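Local atomic coordinates of D-alanine--D-alanine ligase (Acinetobacter baumannii ACICU, PDB entry 5D8D), a protein that joins two D-alanine molecules into D-alanyl-D-alanine at the expense of ATP, a step in building bacterial cell-wall peptidoglycan. Residues D99-K104 with V172-K177. Residues are numbered along the deposited sequence; the frame is centred on the assembly and turned at random.
Sequences DKVKTK and VVMAEK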
loop_
_atom_site.group_PDB
_atom_site.type_symbol
_atom_site.label_atom_id
_atom_site.label_comp_id
_atom_site.label_asym_id
_atom_site.label_seq_id
_atom_site.Cartn_x
_atom_site.Cartn_y
_atom_site.Cartn_z
ATOM N N ASP A 99 1.749 -7.211 3.153
ATOM C CA ASP A 99 2.106 -8.043 1.994
ATOM C C ASP A 99 3.621 -8.366 2.075
ATOM O O ASP A 99 4.498 -7.482 1.945
ATOM C CB ASP A 99 1.755 -7.246 0.727
ATOM C CG ASP A 99 1.738 -8.084 -0.569
ATOM O OD1 ASP A 99 2.633 -8.907 -0.819
ATOM O OD2 ASP A 99 0.824 -7.875 -1.380
ATOM N N LYS A 100 3.917 -9.643 2.304
ATOM C CA LYS A 100 5.299 -10.104 2.417
ATOM C C LYS A 100 6.099 -9.871 1.146
ATOM O O LYS A 100 7.255 -9.390 1.216
ATOM C CB LYS A 100 5.369 -11.581 2.813
ATOM C CG LYS A 100 4.971 -11.832 4.247
ATOM C CD LYS A 100 4.996 -13.315 4.563
ATOM C CE LYS A 100 4.314 -13.621 5.889
ATOM N NZ LYS A 100 2.830 -13.591 5.779
ATOM N N VAL A 101 5.498 -10.139 -0.019
ATOM C CA VAL A 101 6.284 -9.964 -1.244
ATOM C C VAL A 101 6.506 -8.500 -1.523
ATOM O O VAL A 101 7.647 -8.134 -1.885
ATOM C CB VAL A 101 5.829 -10.753 -2.506
ATOM C CG1 VAL A 101 4.820 -11.853 -2.194
ATOM C CG2 VAL A 101 5.406 -9.846 -3.660
ATOM N N LYS A 102 5.475 -7.653 -1.328
ATOM C CA LYS A 102 5.649 -6.218 -1.620
ATOM C C LYS A 102 6.612 -5.565 -0.672
ATOM O O LYS A 102 7.375 -4.699 -1.076
ATOM C CB LYS A 102 4.318 -5.455 -1.685
ATOM C CG LYS A 102 3.493 -5.848 -2.900
ATOM C CD LYS A 102 2.330 -4.918 -3.118
ATOM C CE LYS A 102 1.512 -5.343 -4.328
ATOM N NZ LYS A 102 0.662 -6.516 -4.049
ATOM N N THR A 103 6.596 -5.995 0.591
ATOM C CA THR A 103 7.607 -5.583 1.569
ATOM C C THR A 103 9.039 -5.929 1.078
ATOM O O THR A 103 9.946 -5.109 1.155
ATOM C CB THR A 103 7.323 -6.226 2.935
ATOM O OG1 THR A 103 6.086 -5.730 3.459
ATOM C CG2 THR A 103 8.402 -5.872 3.931
ATOM N N LYS A 104 9.233 -7.148 0.599
ATOM C CA LYS A 104 10.567 -7.582 0.147
ATOM C C LYS A 104 11.024 -6.864 -1.129
ATOM O O LYS A 104 12.196 -6.532 -1.260
ATOM C CB LYS A 104 10.617 -9.084 -0.077
ATOM C CG LYS A 104 10.610 -9.908 1.186
ATOM C CD LYS A 104 10.093 -11.308 0.860
ATOM C CE LYS A 104 10.829 -12.434 1.547
ATOM N NZ LYS A 104 12.192 -12.677 0.978
ATOM N N VAL A 172 -2.980 -15.993 -3.176
ATOM C CA VAL A 172 -1.565 -15.758 -3.552
ATOM C C VAL A 172 -0.566 -16.193 -2.426
ATOM O O VAL A 172 -0.725 -15.861 -1.241
ATOM C CB VAL A 172 -1.346 -14.304 -4.093
ATOM C CG1 VAL A 172 -1.808 -13.231 -3.105
ATOM C CG2 VAL A 172 0.105 -14.093 -4.529
ATOM N N VAL A 173 0.449 -16.966 -2.825
ATOM C CA VAL A 173 1.374 -17.685 -1.914
ATOM C C VAL A 173 2.807 -17.487 -2.461
ATOM O O VAL A 173 2.997 -17.398 -3.690
ATOM C CB VAL A 173 0.975 -19.189 -1.830
ATOM C CG1 VAL A 173 2.015 -20.029 -1.113
ATOM C CG2 VAL A 173 -0.383 -19.362 -1.151
ATOM N N MET A 174 3.800 -17.362 -1.564
ATOM C CA MET A 174 5.236 -17.268 -1.973
ATOM C C MET A 174 6.073 -18.419 -1.435
ATOM O O MET A 174 5.950 -18.786 -0.270
ATOM C CB MET A 174 5.911 -15.941 -1.579
ATOM C CG MET A 174 5.845 -15.524 -0.113
ATOM S SD MET A 174 7.288 -14.603 0.523
ATOM C CE MET A 174 7.835 -13.637 -0.887
ATOM N N ALA A 175 6.898 -18.995 -2.307
ATOM C CA ALA A 175 7.959 -19.905 -1.888
ATOM C C ALA A 175 9.225 -19.067 -1.717
ATOM O O ALA A 175 9.705 -18.477 -2.678
ATOM C CB ALA A 175 8.167 -21.016 -2.910
ATOM N N GLU A 176 9.748 -19.015 -0.494
ATOM C CA GLU A 176 10.969 -18.279 -0.171
ATOM C C GLU A 176 12.106 -19.292 0.103
ATOM O O GLU A 176 11.870 -20.337 0.749
ATOM C CB GLU A 176 10.685 -17.415 1.063
ATOM C CG GLU A 176 11.771 -16.424 1.488
ATOM C CD GLU A 176 11.443 -15.698 2.808
ATOM O OE1 GLU A 176 11.824 -14.520 2.950
ATOM O OE2 GLU A 176 10.805 -16.300 3.716
ATOM N N LYS A 177 13.318 -18.986 -0.385
ATOM C CA LYS A 177 14.541 -19.779 -0.090
ATOM C C LYS A 177 14.780 -19.944 1.411
ATOM O O LYS A 177 14.877 -18.942 2.104
ATOM C CB LYS A 177 15.763 -19.081 -0.699
ATOM C CG LYS A 177 17.117 -19.662 -0.323
ATOM C CD LYS A 177 18.223 -19.190 -1.269
ATOM C CE LYS A 177 19.622 -19.252 -0.644
ATOM N NZ LYS A 177 20.540 -20.092 -1.466
#
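With CG set between its backbone N and carbonyl carbon (chi1 54°) and bends at the next two torsions, Met-174 swings its terminal methyl up to Val-101 and Lys-104, while Glu-176, CG anti to its backbone N (chi1 -173°), runs out extended to meet the end of Lys-104. The contact lays helix 100-108 against strand 173-177 of the four-stranded antiparallel sheet in the ATP-grasp fold, the strand being part of the predicted ATP-binding region. The axes of residues 100-104 and 173-177 come within 10.1 Å. Met-174 CE sits 3.7 Å from Val-101 CG1 and 3.7 Å from Lys-104 CD, so one methyl touches two side chains three residues apart on the helix. Lys-100 adds its CB, 4.2 Å from Met-174 SD, while its NZ hydrogen-bonds to Pro-141 O, near Glu-268, a predicted magnesium ligand. Two residues further along the strand, Glu-176 is modelled in a salt bridge with Lys-104 NZ, though the position of Glu-176 OE1 is doubtful; Lys-104 NZ also hydrogen-bonds with Thr-114 OG1, and Glu-176 OE2 forms a salt bridge with Lys-140 NZ. At its N-terminus the helix is capped by Asp-99 through OD1, while OD2 pairs with Lys-102 NZ in a salt bridge and takes a hydrogen bond from Gln-92 of the second subunit. Lys-102 N reaches Asp-99 OD1 at 3.1 Å from well above the carboxylate plane, in a nearly straight bond of 164°.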